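Local atomic coordinates of enolase (alpha proteobacterium BAL199, PDB entry 3UGV), a protein that probably acts as a magnesium-dependent enzyme of the enolase superfamily, related to mandelate racemase and muconate lactonizing enzyme. Residues L42-T47 with A175-E180; A160-G165 with K182-G187; G192-M197 with W345-S350. One frame throughout, in Å; residues are numbered along the deposited sequence.

Contact 1. Residues L42-T47 with A175-E180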
# COMPACT_ATOMS: atom_id res chain seq x y z
N LEU F 42 41.36 -3.97 27.34
CA LEU F 42 41.03 -5.06 26.41
C LEU F 42 42.26 -5.83 25.91
O LEU F 42 43.32 -5.24 25.68
CB LEU F 42 40.25 -4.53 25.20
CG LEU F 42 38.86 -3.93 25.42
CD1 LEU F 42 38.41 -3.21 24.14
CD2 LEU F 42 37.87 -5.01 25.83
N GLN F 43 42.11 -7.14 25.75
CA GLN F 43 43.17 -7.98 25.21
C GLN F 43 43.50 -7.56 23.78
O GLN F 43 44.67 -7.36 23.43
CB GLN F 43 42.77 -9.46 25.24
CG GLN F 43 43.74 -10.36 24.48
CD GLN F 43 43.49 -11.85 24.71
OE1 GLN F 43 42.57 -12.23 25.43
NE2 GLN F 43 44.33 -12.69 24.10
N ARG F 44 42.47 -7.42 22.96
CA ARG F 44 42.65 -6.95 21.59
C ARG F 44 41.91 -5.61 21.45
O ARG F 44 40.67 -5.58 21.48
CB ARG F 44 42.11 -7.98 20.59
CG ARG F 44 42.64 -9.40 20.81
CD ARG F 44 41.95 -10.41 19.89
NE ARG F 44 42.58 -11.72 19.95
CZ ARG F 44 42.23 -12.70 20.79
NH1 ARG F 44 41.23 -12.52 21.65
NH2 ARG F 44 42.87 -13.85 20.77
N PRO F 45 42.65 -4.51 21.30
CA PRO F 45 42.01 -3.19 21.28
C PRO F 45 41.09 -2.99 20.06
O PRO F 45 41.43 -3.37 18.94
CB PRO F 45 43.19 -2.22 21.23
CG PRO F 45 44.30 -3.02 20.61
CD PRO F 45 44.11 -4.42 21.13
N VAL F 46 39.92 -2.39 20.30
CA VAL F 46 39.02 -1.98 19.23
C VAL F 46 39.78 -1.07 18.26
O VAL F 46 40.26 -0.01 18.65
CB VAL F 46 37.79 -1.23 19.79
CG1 VAL F 46 36.91 -0.73 18.66
CG2 VAL F 46 37.00 -2.10 20.78
N THR F 47 39.91 -1.49 17.01
CA THR F 47 40.61 -0.69 16.01
C THR F 47 39.69 -0.34 14.85
O THR F 47 39.52 -1.12 13.91
CB THR F 47 41.87 -1.42 15.48
OG1 THR F 47 42.77 -1.70 16.56
CG2 THR F 47 42.59 -0.57 14.42
N ALA F 175 43.85 -12.27 9.20
CA ALA F 175 43.76 -13.70 8.93
C ALA F 175 44.45 -14.51 10.03
O ALA F 175 43.96 -15.55 10.44
CB ALA F 175 44.34 -14.03 7.57
N ALA F 176 45.58 -14.02 10.53
CA ALA F 176 46.29 -14.74 11.58
C ALA F 176 45.46 -14.76 12.86
O ALA F 176 45.37 -15.76 13.54
CB ALA F 176 47.65 -14.13 11.85
N GLU F 177 44.83 -13.63 13.15
CA GLU F 177 43.99 -13.51 14.33
C GLU F 177 42.74 -14.38 14.20
O GLU F 177 42.24 -14.91 15.20
CB GLU F 177 43.61 -12.06 14.55
CG GLU F 177 42.72 -11.85 15.75
CD GLU F 177 42.68 -10.40 16.20
OE1 GLU F 177 43.64 -9.98 16.89
OE2 GLU F 177 41.71 -9.69 15.86
N ALA F 178 42.23 -14.52 12.98
CA ALA F 178 41.08 -15.39 12.75
C ALA F 178 41.36 -16.84 13.18
O ALA F 178 40.50 -17.49 13.80
CB ALA F 178 40.65 -15.33 11.30
N VAL F 179 42.56 -17.34 12.88
CA VAL F 179 42.95 -18.69 13.30
C VAL F 179 42.86 -18.82 14.83
O VAL F 179 42.32 -19.80 15.35
CB VAL F 179 44.38 -19.11 12.79
CG1 VAL F 179 44.77 -20.52 13.28
CG2 VAL F 179 44.46 -19.03 11.26
N GLU F 180 43.40 -17.82 15.55
CA GLU F 180 43.30 -17.75 17.01
C GLU F 180 41.85 -17.74 17.48
O GLU F 180 41.44 -18.60 18.26
CB GLU F 180 43.98 -16.49 17.57
CG GLU F 180 45.50 -16.46 17.65
CD GLU F 180 46.01 -15.11 18.19
OE1 GLU F 180 46.01 -14.91 19.43
OE2 GLU F 180 46.39 -14.23 17.38
O HOH W 1 45.12 -11.60 18.65
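The guanidinium of R44 reaches two carboxylates one helical turn apart, those of E177 and E180. R44 NH2 lies 3.6 Å from E180 OE1, a salt bridge, while R44 NE is 3.7 Å from E177 OE1, a long one. Neither distance passes as a hydrogen bond, and the planes of guanidinium and E177 carboxylate stand 81° apart, although both acceptors lie near the guanidinium plane at its edge. A water closes the gap: it accepts from R44 NE at 2.9 Å and donates to E177 OE1 at 2.8 Å and, more loosely, to E180 OE2 at 3.2 Å. The arrangement is a salt-bridge network across the junction of two domains, tying the corner where strand 30-47 turns in the N-terminal capping domain to helix 171-183 of the barrel. R44 reaches it with its chain extended from CG to NE, the methylene CD passing 3.5 Å from E177 OE1, and Q43 NE2 sits 3.6 Å above one guanidinium face, toward its rim. The second shell fixes E177: OE2 accepts from the backbone N of L166 and OE1 pairs with K169.

Contact 2. Residues A160-G165 with K182-G187; sequences AYNSNG and KAEGQG
An Asx turn at the end of strand 157-162 presents N162 and N164 to E184, near the C-terminal end of helix 171-183. The turn is defined by N164 N donating to N162 OD1 at 2.8 Å. It leaves N162 ND2 directed at the acid. E184 OE1 then accepts two amide donors: N162 ND2 at 2.9 Å and N164 ND2, also at 2.9 Å. The first bond is nearly straight at 170°, arrives on the anti lone pair of OE1 and lies in the N162 amide plane, consistent with amide and carboxylate being almost coplanar. The second is more bent, at 151°, and meets OE1 on the syn side, tilted out of the carboxylate plane, in keeping with an N164 amide plane turned well away from it. Torsions set up the meeting: N162 carries CG anti to its backbone N (chi1 -169°), and the E184 chain runs extended beyond CG. The segments belong to the first beta-alpha-beta unit of the barrel, in which helix 171-183 leads from strand 157-162 to strand 192-196, and the bonds join the strand's end to the type I turn from A183 to Q186. With E184 cut back to an alanine, N162 ND2 and N164 ND2 would probably lose their shared acceptor, and the N164 amide would be less firmly held. Further bonds hold the two amides: N162 ND2 also donates to the backbone O of L181, and N164 OD1 accepts from S350 N. The other carboxylate oxygen, E184 OE2, has a long, weak ion pair with R44 NH1 from the capping domain.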
# COMPACT_ATOMS: atom_id res chain seq x y z
N ALA F 160 27.49 -20.24 19.14
CA ALA F 160 27.96 -18.86 19.21
C ALA F 160 28.94 -18.56 18.10
O ALA F 160 29.42 -19.46 17.41
CB ALA F 160 28.58 -18.56 20.57
N TYR F 161 29.23 -17.28 17.91
CA TYR F 161 30.27 -16.86 16.99
C TYR F 161 31.16 -15.90 17.74
O TYR F 161 30.73 -15.25 18.69
CB TYR F 161 29.67 -16.21 15.73
CG TYR F 161 28.97 -14.86 15.96
CD1 TYR F 161 29.66 -13.67 15.80
CD2 TYR F 161 27.62 -14.80 16.30
CE1 TYR F 161 29.02 -12.46 15.98
CE2 TYR F 161 26.99 -13.59 16.48
CZ TYR F 161 27.70 -12.43 16.32
OH TYR F 161 27.09 -11.22 16.50
N ASN F 162 32.41 -15.81 17.30
CA ASN F 162 33.41 -15.09 18.06
C ASN F 162 33.56 -13.64 17.59
O ASN F 162 34.08 -13.39 16.50
CB ASN F 162 34.76 -15.85 17.96
CG ASN F 162 35.81 -15.33 18.93
OD1 ASN F 162 35.75 -14.19 19.40
ND2 ASN F 162 36.78 -16.18 19.24
N SER F 163 33.12 -12.69 18.40
CA SER F 163 33.33 -11.29 18.04
C SER F 163 34.49 -10.60 18.77
O SER F 163 34.54 -9.37 18.81
CB SER F 163 32.03 -10.46 18.13
OG SER F 163 31.56 -10.34 19.45
N ASN F 164 35.43 -11.37 19.31
CA ASN F 164 36.55 -10.77 20.04
C ASN F 164 37.39 -9.77 19.25
O ASN F 164 37.98 -8.87 19.85
CB ASN F 164 37.47 -11.85 20.60
CG ASN F 164 37.15 -12.21 22.03
OD1 ASN F 164 36.44 -11.50 22.75
ND2 ASN F 164 37.71 -13.34 22.47
N GLY F 165 37.48 -9.93 17.93
CA GLY F 165 38.39 -9.10 17.15
C GLY F 165 38.12 -8.98 15.66
O GLY F 165 37.01 -8.68 15.24
N LYS F 182 39.05 -18.55 16.05
CA LYS F 182 38.34 -19.81 15.81
C LYS F 182 38.65 -20.81 16.91
O LYS F 182 37.74 -21.41 17.47
CB LYS F 182 38.71 -20.42 14.46
CG LYS F 182 37.84 -21.60 14.05
CD LYS F 182 38.13 -22.02 12.62
CE LYS F 182 37.49 -23.35 12.23
NZ LYS F 182 36.01 -23.38 12.44
N ALA F 183 39.94 -20.97 17.21
CA ALA F 183 40.42 -21.93 18.20
C ALA F 183 39.93 -21.64 19.61
O ALA F 183 39.86 -22.56 20.44
CB ALA F 183 41.95 -22.01 18.18
N GLU F 184 39.61 -20.38 19.89
CA GLU F 184 39.05 -20.02 21.18
C GLU F 184 37.75 -20.77 21.43
O GLU F 184 37.33 -20.91 22.57
CB GLU F 184 38.83 -18.52 21.29
CG GLU F 184 40.08 -17.73 21.62
CD GLU F 184 39.77 -16.26 21.91
OE1 GLU F 184 38.93 -15.68 21.19
OE2 GLU F 184 40.38 -15.69 22.85
N GLY F 185 37.11 -21.25 20.37
CA GLY F 185 35.84 -21.94 20.51
C GLY F 185 35.94 -23.30 21.19
O GLY F 185 34.93 -23.85 21.64
N GLN F 186 37.17 -23.83 21.28
CA GLN F 186 37.43 -25.18 21.80
C GLN F 186 36.98 -26.27 20.84
O GLN F 186 36.09 -26.06 20.02
CB GLN F 186 36.80 -25.40 23.19
CG GLN F 186 37.30 -24.46 24.28
CD GLN F 186 38.83 -24.48 24.42
OE1 GLN F 186 39.41 -25.48 24.84
NE2 GLN F 186 39.47 -23.38 24.05
N GLY F 187 37.62 -27.43 20.93
CA GLY F 187 37.23 -28.56 20.13
C GLY F 187 37.38 -28.28 18.66
O GLY F 187 38.48 -27.96 18.19

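Contact 3. Residues G192-M197 with W345-S350; sequences GLKLRM and WLEWQS
K194 and E347 meet inside the barrel, where K194 NZ donates to E347 OE1 at 3.0 Å in a buried salt bridge. This is the close part of the contact. The amine comes in on the anti side of OE1, 28° out of the carboxylate plane. K194 first runs away from its backbone N, CG anti to it, and then bends at chi3 (-78°), while E347 stays extended to its carboxylate; the two chains cross obliquely. The other part, at G192, is looser: the approach there is W345 CZ3 to G192 N at 4.2 Å, a van der Waals contact. Yet the room is limited, for a CB on G192 would lie about 3.3 Å from W345 CH2. All four touching residues are buried, so the looser part is also inside the protein rather than at its surface. CA atoms of K194 and E347 stand 8.6 Å apart, a spacing explained by strand 157-162, which lies between the two strands: the backbone of N162 bonds to G192 and K194, that of Y161 to L346 and W348. W345 is held elsewhere, its NE1 donating to E248. Further partners place the pair: K194 NZ also forms a salt bridge with E251, a magnesium ligand, and a hydrogen bond with Y161 OH, while E347 OE2 accepts from L328 N. With the K194 side chain about 4 Å from the bound magnesium at its nearest atoms, this suggests that E347, together with E251 and Y161, helps hold the lysine amine beside the metal in the probable active site.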
# COMPACT_ATOMS: atom_id res chain seq x y z
N GLY F 192 31.57 -19.57 13.46
CA GLY F 192 31.39 -18.25 12.87
C GLY F 192 32.26 -17.22 13.56
O GLY F 192 32.57 -17.36 14.74
N LEU F 193 32.67 -16.20 12.82
CA LEU F 193 33.54 -15.15 13.33
C LEU F 193 32.89 -13.84 12.91
O LEU F 193 32.36 -13.76 11.81
CB LEU F 193 34.92 -15.25 12.66
CG LEU F 193 35.72 -16.53 12.90
CD1 LEU F 193 36.98 -16.53 12.07
CD2 LEU F 193 36.07 -16.66 14.37
N LYS F 194 32.92 -12.82 13.75
CA LYS F 194 32.55 -11.49 13.28
C LYS F 194 33.74 -10.78 12.65
O LYS F 194 34.79 -10.64 13.27
CB LYS F 194 31.97 -10.61 14.39
CG LYS F 194 31.65 -9.20 13.89
CD LYS F 194 30.62 -8.52 14.74
CE LYS F 194 29.24 -9.03 14.41
NZ LYS F 194 28.29 -8.58 15.46
N LEU F 195 33.56 -10.31 11.43
CA LEU F 195 34.60 -9.61 10.70
C LEU F 195 34.20 -8.14 10.52
O LEU F 195 33.14 -7.84 9.97
CB LEU F 195 34.82 -10.29 9.34
CG LEU F 195 35.81 -9.66 8.39
CD1 LEU F 195 37.18 -9.74 9.00
CD2 LEU F 195 35.78 -10.33 7.04
N ARG F 196 35.02 -7.21 10.99
CA ARG F 196 34.69 -5.79 10.82
C ARG F 196 35.17 -5.27 9.47
O ARG F 196 36.25 -5.62 8.99
CB ARG F 196 35.26 -4.94 11.96
CG ARG F 196 34.42 -4.94 13.23
CD ARG F 196 34.63 -6.16 14.13
NE ARG F 196 33.72 -6.15 15.27
CZ ARG F 196 33.85 -6.91 16.36
NH1 ARG F 196 34.87 -7.75 16.46
NH2 ARG F 196 32.96 -6.83 17.36
N MET F 197 34.34 -4.44 8.85
CA MET F 197 34.68 -3.82 7.57
C MET F 197 34.49 -2.30 7.64
O MET F 197 33.88 -1.77 8.58
CB MET F 197 33.83 -4.40 6.44
CG MET F 197 34.19 -5.86 6.05
SD MET F 197 33.59 -6.27 4.39
CE MET F 197 34.22 -7.93 4.17
N TRP F 345 21.95 -16.91 16.44
CA TRP F 345 23.34 -16.96 16.90
C TRP F 345 23.52 -16.18 18.19
O TRP F 345 22.86 -15.15 18.42
CB TRP F 345 24.30 -16.34 15.88
CG TRP F 345 24.53 -17.09 14.60
CD1 TRP F 345 23.80 -16.98 13.44
CD2 TRP F 345 25.59 -18.01 14.31
NE1 TRP F 345 24.34 -17.78 12.47
CE2 TRP F 345 25.44 -18.43 12.97
CE3 TRP F 345 26.65 -18.54 15.07
CZ2 TRP F 345 26.31 -19.35 12.37
CZ3 TRP F 345 27.52 -19.44 14.46
CH2 TRP F 345 27.35 -19.83 13.12
N LEU F 346 24.45 -16.64 19.02
CA LEU F 346 24.87 -15.91 20.21
C LEU F 346 26.19 -15.19 19.95
O LEU F 346 27.16 -15.82 19.54
CB LEU F 346 25.04 -16.88 21.38
CG LEU F 346 25.44 -16.15 22.67
CD1 LEU F 346 24.50 -16.49 23.80
CD2 LEU F 346 26.88 -16.44 23.04
N GLU F 347 26.23 -13.89 20.16
CA GLU F 347 27.48 -13.18 19.98
C GLU F 347 28.36 -13.41 21.20
O GLU F 347 27.95 -13.12 22.32
CB GLU F 347 27.27 -11.68 19.80
CG GLU F 347 28.56 -10.93 19.53
CD GLU F 347 28.36 -9.43 19.44
OE1 GLU F 347 28.69 -8.83 18.38
OE2 GLU F 347 27.87 -8.84 20.43
N TRP F 348 29.58 -13.92 20.98
CA TRP F 348 30.47 -14.18 22.10
C TRP F 348 31.71 -13.31 22.07
O TRP F 348 32.32 -13.12 21.01
CB TRP F 348 30.86 -15.66 22.18
CG TRP F 348 31.78 -16.01 23.34
CD1 TRP F 348 31.41 -16.42 24.59
CD2 TRP F 348 33.22 -15.99 23.34
NE1 TRP F 348 32.53 -16.65 25.37
CE2 TRP F 348 33.65 -16.40 24.62
CE3 TRP F 348 34.19 -15.67 22.38
CZ2 TRP F 348 35.00 -16.49 24.97
CZ3 TRP F 348 35.54 -15.77 22.73
CH2 TRP F 348 35.93 -16.17 24.02
N GLN F 349 32.08 -12.78 23.23
CA GLN F 349 33.33 -12.07 23.41
C GLN F 349 33.76 -12.26 24.86
O GLN F 349 32.92 -12.58 25.71
CB GLN F 349 33.18 -10.58 23.08
CG GLN F 349 32.41 -9.78 24.11
CD GLN F 349 30.91 -10.01 24.05
OE1 GLN F 349 30.33 -10.24 22.98
NE2 GLN F 349 30.26 -9.94 25.21
N SER F 350 35.04 -12.10 25.16
CA SER F 350 35.52 -12.30 26.53
C SER F 350 35.98 -10.99 27.19
O SER F 350 36.77 -11.00 28.14
CB SER F 350 36.62 -13.36 26.58
OG SER F 350 37.66 -13.07 25.66

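The three contacts run from the domain boundary to the heart of the barrel. Contact 1 is partly buried, its centre about 19 Å from the chain centre, and relies on loose ion pairs, one of them long, bridged by a water. Contact 2 is buried and uses short amide-to-carboxylate bonds. Contact 3, its centre about 10 Å from that of the chain, has a short salt bridge beside the metal. Contacts 1 and 2 both use helix 171-183 and touch chiefly where R44 of contact 1 reaches E184 of contact 2. Contacts 2 and 3 meet because strands 157-162 and 346-348 are neighbours in one sheet: S163 N lies 2.8 Å from W348 O, a probable hydrogen bond. Between contacts 1 and 3 the link is apolar, A178 against L193.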